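Side-chain contacts in cytosol aminopeptidase (PDB 3IJ3), which probably removes amino acids from the N-terminal end of peptides as a metal-dependent aminopeptidase of the M17 (leucine aminopeptidase) family: residues E96-F101 against Y126-L131; T164-T169 against A472-L477. All blocks are in the same frame, centred on the assembly; numbering follows the deposited sequence. Where two conformers were deposited one is given.

Interaction 1. Residues E96-F101 against Y126-L131; sequences EYSWDF and YERALL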
loop_
_atom_site.group_PDB
_atom_site.type_symbol
_atom_site.label_atom_id
_atom_site.label_comp_id
_atom_site.label_asym_id
_atom_site.label_seq_id
_atom_site.Cartn_x
_atom_site.Cartn_y
_atom_site.Cartn_z
ATOM N N GLU A 96 38.577 -6.743 27.454
ATOM C CA GLU A 96 37.459 -6.317 28.317
ATOM C C GLU A 96 36.067 -6.390 27.643
ATOM O O GLU A 96 35.085 -5.946 28.232
ATOM C CB GLU A 96 37.692 -4.885 28.823
ATOM C CG GLU A 96 38.904 -4.701 29.742
ATOM C CD GLU A 96 40.240 -4.781 29.015
ATOM O OE1 GLU A 96 41.177 -5.420 29.548
ATOM O OE2 GLU A 96 40.354 -4.220 27.903
ATOM N N TYR A 97 35.962 -6.960 26.442
ATOM C CA TYR A 97 34.663 -7.019 25.732
ATOM C C TYR A 97 33.669 -8.070 26.289
ATOM O O TYR A 97 32.465 -7.810 26.371
ATOM C CB TYR A 97 34.887 -7.200 24.235
ATOM C CG TYR A 97 33.618 -7.278 23.445
ATOM C CD1 TYR A 97 32.736 -6.199 23.409
ATOM C CD2 TYR A 97 33.309 -8.403 22.697
ATOM C CE1 TYR A 97 31.564 -6.264 22.683
ATOM C CE2 TYR A 97 32.140 -8.470 21.959
ATOM C CZ TYR A 97 31.276 -7.394 21.955
ATOM O OH TYR A 97 30.117 -7.458 21.228
ATOM N N SER A 98 34.167 -9.247 26.638
ATOM C CA SER A 98 33.346 -10.317 27.264
ATOM C C SER A 98 32.375 -11.129 26.398
ATOM O O SER A 98 32.335 -12.358 26.548
ATOM C CB SER A 98 32.621 -9.781 28.514
ATOM O OG SER A 98 33.574 -9.255 29.436
ATOM N N TRP A 99 31.573 -10.490 25.534
ATOM C CA TRP A 99 30.633 -11.245 24.697
ATOM C C TRP A 99 31.277 -12.272 23.778
ATOM O O TRP A 99 30.580 -13.164 23.323
ATOM C CB TRP A 99 29.709 -10.364 23.824
ATOM C CG TRP A 99 28.501 -9.774 24.480
ATOM C CD1 TRP A 99 28.207 -8.446 24.606
ATOM C CD2 TRP A 99 27.410 -10.485 25.084
ATOM N NE1 TRP A 99 27.008 -8.282 25.245
ATOM C CE2 TRP A 99 26.495 -9.513 25.558
ATOM C CE3 TRP A 99 27.124 -11.843 25.288
ATOM C CZ2 TRP A 99 25.308 -9.851 26.211
ATOM C CZ3 TRP A 99 25.932 -12.184 25.943
ATOM C CH2 TRP A 99 25.040 -11.183 26.394
ATOM N N ASP A 100 32.576 -12.176 23.469
ATOM C CA ASP A 100 33.169 -13.219 22.605
ATOM C C ASP A 100 33.025 -14.585 23.284
ATOM O O ASP A 100 32.869 -15.626 22.608
ATOM C CB ASP A 100 34.640 -12.947 22.289
ATOM C CG ASP A 100 34.848 -11.685 21.448
ATOM O OD1 ASP A 100 34.213 -11.583 20.375
ATOM O OD2 ASP A 100 35.680 -10.836 21.839
ATOM N N PHE A 101 33.076 -14.585 24.626
ATOM C CA PHE A 101 32.901 -15.820 25.401
ATOM C C PHE A 101 31.501 -16.404 25.217
ATOM O O PHE A 101 31.291 -17.599 25.370
ATOM C CB PHE A 101 33.201 -15.603 26.890
ATOM C CG PHE A 101 34.652 -15.378 27.178
ATOM C CD1 PHE A 101 35.477 -16.453 27.517
ATOM C CD2 PHE A 101 35.204 -14.114 27.087
ATOM C CE1 PHE A 101 36.806 -16.261 27.749
ATOM C CE2 PHE A 101 36.547 -13.917 27.322
ATOM C CZ PHE A 101 37.348 -14.990 27.662
ATOM N N TYR A 126 36.091 -11.092 34.489
ATOM C CA TYR A 126 36.127 -12.542 34.663
ATOM C C TYR A 126 34.700 -13.049 34.868
ATOM O O TYR A 126 34.264 -14.024 34.233
ATOM C CB TYR A 126 37.016 -12.849 35.860
ATOM C CG TYR A 126 37.198 -14.281 36.269
ATOM C CD1 TYR A 126 37.698 -15.220 35.392
ATOM C CD2 TYR A 126 37.022 -14.656 37.599
ATOM C CE1 TYR A 126 37.929 -16.536 35.798
ATOM C CE2 TYR A 126 37.255 -15.953 38.019
ATOM C CZ TYR A 126 37.714 -16.888 37.118
ATOM O OH TYR A 126 37.946 -18.168 37.548
ATOM N N GLU A 127 33.957 -12.364 35.725
ATOM C CA GLU A 127 32.570 -12.739 36.001
ATOM C C GLU A 127 31.674 -12.560 34.757
ATOM O O GLU A 127 30.804 -13.396 34.487
ATOM C CB GLU A 127 32.084 -11.937 37.202
ATOM C CG GLU A 127 30.720 -12.237 37.705
ATOM C CD GLU A 127 30.461 -11.493 39.012
ATOM O OE1 GLU A 127 31.159 -11.786 40.012
ATOM O OE2 GLU A 127 29.570 -10.630 39.025
ATOM N N ARG A 128 31.877 -11.483 33.998
ATOM C CA ARG A 128 31.110 -11.284 32.752
ATOM C C ARG A 128 31.375 -12.395 31.728
ATOM O O ARG A 128 30.470 -12.808 31.010
ATOM C CB ARG A 128 31.450 -9.966 32.101
ATOM C CG ARG A 128 30.985 -8.794 32.847
ATOM C CD ARG A 128 31.340 -7.536 32.092
ATOM N NE ARG A 128 31.079 -6.364 32.906
ATOM C CZ ARG A 128 31.300 -5.125 32.510
ATOM N NH1 ARG A 128 31.779 -4.870 31.288
ATOM N NH2 ARG A 128 31.031 -4.146 33.343
ATOM N N ALA A 129 32.622 -12.839 31.629
ATOM C CA ALA A 129 32.971 -13.918 30.727
ATOM C C ALA A 129 32.274 -15.212 31.178
ATOM O O ALA A 129 31.742 -15.947 30.358
ATOM C CB ALA A 129 34.503 -14.105 30.663
ATOM N N LEU A 130 32.301 -15.500 32.479
ATOM C CA LEU A 130 31.623 -16.683 32.995
ATOM C C LEU A 130 30.121 -16.654 32.656
ATOM O O LEU A 130 29.532 -17.654 32.230
ATOM C CB LEU A 130 31.810 -16.785 34.519
ATOM C CG LEU A 130 33.225 -17.060 35.034
ATOM C CD1 LEU A 130 33.334 -16.744 36.540
ATOM C CD2 LEU A 130 33.653 -18.487 34.745
ATOM N N LEU A 131 29.498 -15.511 32.871
ATOM C CA LEU A 131 28.069 -15.343 32.568
ATOM C C LEU A 131 27.780 -15.459 31.056
ATOM O O LEU A 131 26.869 -16.192 30.651
ATOM C CB LEU A 131 27.572 -13.995 33.108
ATOM C CG LEU A 131 26.112 -13.658 32.821
ATOM C CD1 LEU A 131 25.187 -14.697 33.464
ATOM C CD2 LEU A 131 25.814 -12.236 33.312
HETATM O O HOH W 1 32.605 -6.244 29.166
#

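Interaction 2. Residues T164-T169 against A472-L477; sequences TDWLTT and AVFHYL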
loop_
_atom_site.group_PDB
_atom_site.type_symbol
_atom_site.label_atom_id
_atom_site.label_comp_id
_atom_site.label_asym_id
_atom_site.label_seq_id
_atom_site.Cartn_x
_atom_site.Cartn_y
_atom_site.Cartn_z
ATOM N N THR A 164 24.994 -17.259 38.865
ATOM C CA THR A 164 23.800 -18.101 38.834
ATOM C C THR A 164 22.529 -17.258 38.905
ATOM O O THR A 164 21.595 -17.477 38.132
ATOM C CB THR A 164 23.791 -19.140 39.970
ATOM O OG1 THR A 164 24.948 -19.972 39.864
ATOM C CG2 THR A 164 22.531 -20.019 39.888
ATOM N N ASP A 165 22.524 -16.286 39.811
ATOM C CA ASP A 165 21.386 -15.379 40.008
ATOM C C ASP A 165 21.080 -14.687 38.662
ATOM O O ASP A 165 19.922 -14.642 38.224
ATOM C CB ASP A 165 21.659 -14.299 41.079
ATOM C CG ASP A 165 21.583 -14.816 42.519
ATOM O OD1 ASP A 165 21.195 -15.982 42.734
ATOM O OD2 ASP A 165 21.901 -14.033 43.442
ATOM N N TRP A 166 22.109 -14.148 38.006
ATOM C CA TRP A 166 21.892 -13.490 36.724
ATOM C C TRP A 166 21.463 -14.438 35.611
ATOM O O TRP A 166 20.567 -14.105 34.847
ATOM C CB TRP A 166 23.114 -12.665 36.257
ATOM C CG TRP A 166 23.129 -11.291 36.813
ATOM C CD1 TRP A 166 24.037 -10.758 37.671
ATOM C CD2 TRP A 166 22.158 -10.264 36.563
ATOM N NE1 TRP A 166 23.701 -9.459 37.970
ATOM C CE2 TRP A 166 22.552 -9.134 37.296
ATOM C CE3 TRP A 166 21.003 -10.196 35.786
ATOM C CZ2 TRP A 166 21.821 -7.948 37.280
ATOM C CZ3 TRP A 166 20.270 -9.024 35.772
ATOM C CH2 TRP A 166 20.687 -7.912 36.510
ATOM N N LEU A 167 22.111 -15.595 35.512
ATOM C CA LEU A 167 21.812 -16.538 34.450
ATOM C C LEU A 167 20.384 -17.039 34.553
ATOM O O LEU A 167 19.644 -17.034 33.561
ATOM C CB LEU A 167 22.772 -17.722 34.491
ATOM C CG LEU A 167 22.511 -18.782 33.407
ATOM C CD1 LEU A 167 23.567 -18.747 32.370
ATOM C CD2 LEU A 167 22.510 -20.166 34.039
ATOM N N THR A 168 19.979 -17.451 35.761
ATOM C CA THR A 168 18.637 -17.959 35.963
ATOM C C THR A 168 17.583 -16.886 35.715
ATOM O O THR A 168 16.523 -17.167 35.165
ATOM C CB THR A 168 18.451 -18.611 37.340
ATOM O OG1 THR A 168 18.666 -17.650 38.390
ATOM C CG2 THR A 168 19.406 -19.837 37.481
ATOM N N THR A 169 17.897 -15.645 36.070
ATOM C CA THR A 169 16.954 -14.539 35.864
ATOM C C THR A 169 16.844 -14.216 34.362
ATOM O O THR A 169 15.750 -14.004 33.847
ATOM C CB THR A 169 17.409 -13.303 36.648
ATOM O OG1 THR A 169 17.392 -13.612 38.067
ATOM C CG2 THR A 169 16.509 -12.117 36.347
ATOM N N ALA A 472 22.268 -2.677 34.124
ATOM C CA ALA A 472 22.503 -1.248 34.406
ATOM C C ALA A 472 21.594 -0.819 35.543
ATOM O O ALA A 472 22.044 -0.206 36.511
ATOM C CB ALA A 472 22.212 -0.370 33.157
ATOM N N VAL A 473 20.304 -1.110 35.412
ATOM C CA VAL A 473 19.344 -0.710 36.460
ATOM C C VAL A 473 19.707 -1.338 37.803
ATOM O O VAL A 473 19.696 -0.650 38.824
ATOM C CB VAL A 473 17.891 -1.034 36.107
ATOM C CG1 VAL A 473 16.945 -0.670 37.290
ATOM C CG2 VAL A 473 17.474 -0.305 34.809
ATOM N N PHE A 474 20.039 -2.632 37.814
ATOM C CA PHE A 474 20.396 -3.280 39.068
ATOM C C PHE A 474 21.638 -2.672 39.705
ATOM O O PHE A 474 21.709 -2.506 40.938
ATOM C CB PHE A 474 20.533 -4.809 38.938
ATOM C CG PHE A 474 20.671 -5.483 40.260
ATOM C CD1 PHE A 474 19.582 -5.592 41.109
ATOM C CD2 PHE A 474 21.892 -5.984 40.683
ATOM C CE1 PHE A 474 19.701 -6.162 42.371
ATOM C CE2 PHE A 474 22.010 -6.579 41.939
ATOM C CZ PHE A 474 20.889 -6.671 42.777
ATOM N N HIS A 475 22.652 -2.373 38.890
ATOM C CA HIS A 475 23.860 -1.720 39.388
ATOM C C HIS A 475 23.479 -0.400 40.091
ATOM O O HIS A 475 23.948 -0.104 41.203
ATOM C CB HIS A 475 24.842 -1.464 38.239
ATOM C CG HIS A 475 26.035 -0.661 38.632
ATOM N ND1 HIS A 475 27.219 -1.240 39.035
ATOM C CD2 HIS A 475 26.226 0.675 38.691
ATOM C CE1 HIS A 475 28.085 -0.288 39.340
ATOM N NE2 HIS A 475 27.504 0.883 39.147
ATOM N N TYR A 476 22.649 0.398 39.430
ATOM C CA TYR A 476 22.164 1.648 39.996
ATOM C C TYR A 476 21.496 1.411 41.374
ATOM O O TYR A 476 21.799 2.099 42.354
ATOM C CB TYR A 476 21.181 2.360 39.020
ATOM C CG TYR A 476 20.436 3.448 39.730
ATOM C CD1 TYR A 476 21.080 4.614 40.089
ATOM C CD2 TYR A 476 19.143 3.262 40.161
ATOM C CE1 TYR A 476 20.431 5.592 40.798
ATOM C CE2 TYR A 476 18.476 4.244 40.870
ATOM C CZ TYR A 476 19.131 5.408 41.187
ATOM O OH TYR A 476 18.509 6.386 41.920
ATOM N N LEU A 477 20.600 0.423 41.448
ATOM C CA LEU A 477 19.910 0.124 42.695
ATOM C C LEU A 477 20.862 -0.291 43.817
ATOM O O LEU A 477 20.694 0.120 44.960
ATOM C CB LEU A 477 18.834 -0.946 42.487
ATOM C CG LEU A 477 17.696 -0.549 41.546
ATOM C CD1 LEU A 477 16.737 -1.744 41.338
ATOM C CD2 LEU A 477 16.926 0.667 42.088
#

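Interaction 1. Residues E96-F101 against Y126-L131
One water joins Arg128 to the loop 96-101. It accepts from Arg128 NH1, with its oxygen 2.7 Å from that nitrogen and lying at the edge of the guanidinium, in plane. It donates to Glu96 O, also at 2.7 Å. A weak bond to Tyr97 O and a bond of 3.2 Å to Ser98 OG complete its grip, so that two carbonyls and a hydroxyl of the turn converge on it.

Ser98 also touches the helix directly. Its OG stands 3.5 Å from Arg128 CB, a van der Waals contact, and no direct hydrogen bond crosses between the segments. With OG beside the backbone N of Ser98 (chi1 -57°), the hydroxyl reaches both Arg128 CB and the water. Ser98 has a positive phi (75°), in the turn just before the helical residues 99-101. From Arg128 CB the side chain runs extended from CG to NE and carries the guanidinium past Ser98 to the water. Arg128 NE makes a salt bridge to Glu124, one turn earlier on the same helix, and NH2 has a weak bond to Lys392 O.

The apolar half of the contact is Phe101 on Ala129. The methyl CB of Ala129 sits over one face of the Phe101 ring, 3.7 Å from the centroid and 15° off the normal. This is a CH-pi contact. The closest ring atom is Phe101 CD2, at 3.6 Å from Ala129 CB. The backbone bond from Phe101 N to Ser98 O closes a turn, and Ser98 O lies in plane at the edge of the ring.

The loop and helix 123-135 of the N-terminal domain therefore meet in two ways. Ala129 CB and the Phe101 ring make apolar and CH-pi contact. The water bridges the guanidinium to the loop carbonyls, and the probable positive charge of Arg128 would polarise it and strengthen its donation to them.

Interaction 2. Residues T164-T169 against A472-L477
Trp166 presents the edge of its six-membered ring to Phe474. The two rings form an offset edge-to-face pair, with planes at 84° and centroids 5.9 Å apart. The offset moves the closest approach away from the middle of the phenyl ring. Trp166 CZ2 meets the root of the phenylalanine side chain, 3.8 Å from Phe474 CB, and is 3.9 Å from Phe474 CD2. Trp166 CH2 also lies 3.9 Å from Phe474 CB. That methylene group sits at the edge of the indole, near its plane.

The long indole spans most of the gap between the helices. The nearest CA atoms, those of Trp166 and Phe474, are still 10.6 Å apart. The CB of Phe474 points toward helix 157-178. With CG anti to the backbone N (chi1 -170°), CB and the CD2 side of the ring both meet Trp166 CZ2. Both residues are buried. No hydrogen bond crosses between the segments, so the direct contact is aromatic and apolar. Met286 of helix 275-289 touches Trp166, and Gln290, in the loop just after that helix, touches Phe474.

Elsewhere on helix 157-178, two threonines bond back to their own helix. Thr169 OG1 donates to Asp165 O at 2.7 Å, and Thr168 OG1 donates to Thr164 O at 2.9 Å. Each carbonyl also accepts the backbone N-H of the same threonine. Thr169 OG1 and N reach Asp165 O from opposite faces of its plane. Both hydroxyls are further bonded to Arg285 NH1 of helix 275-289, which ties that helix to this one. Asp165 is paired with Lys161 by a salt bridge.

The offset edge-to-face pair sets helix 157-178, the long helix that joins the N-terminal and catalytic domains as in other M17 leucine aminopeptidases, against the C-terminal helix 470-481 of the fold.

In the fold
From the N terminus, the chain first forms interaction 1. It closes a loop of 24 residues between 96-101 and 126-131, within the N-terminal domain. The chain then enters helix 157-178, where interaction 2 begins. This contact spans 302 residues and reaches helix 470-481 at the end of the chain. The two contacts are in series and neither encloses the other. Their centres are 15 Å apart, and they touch where Leu131 of helix 123-135 packs against Trp166 and Leu167. Helix 157-178 is thus a shared link. It meets the N-terminal domain through Leu131 and the C-terminal helix of the catalytic part through Trp166.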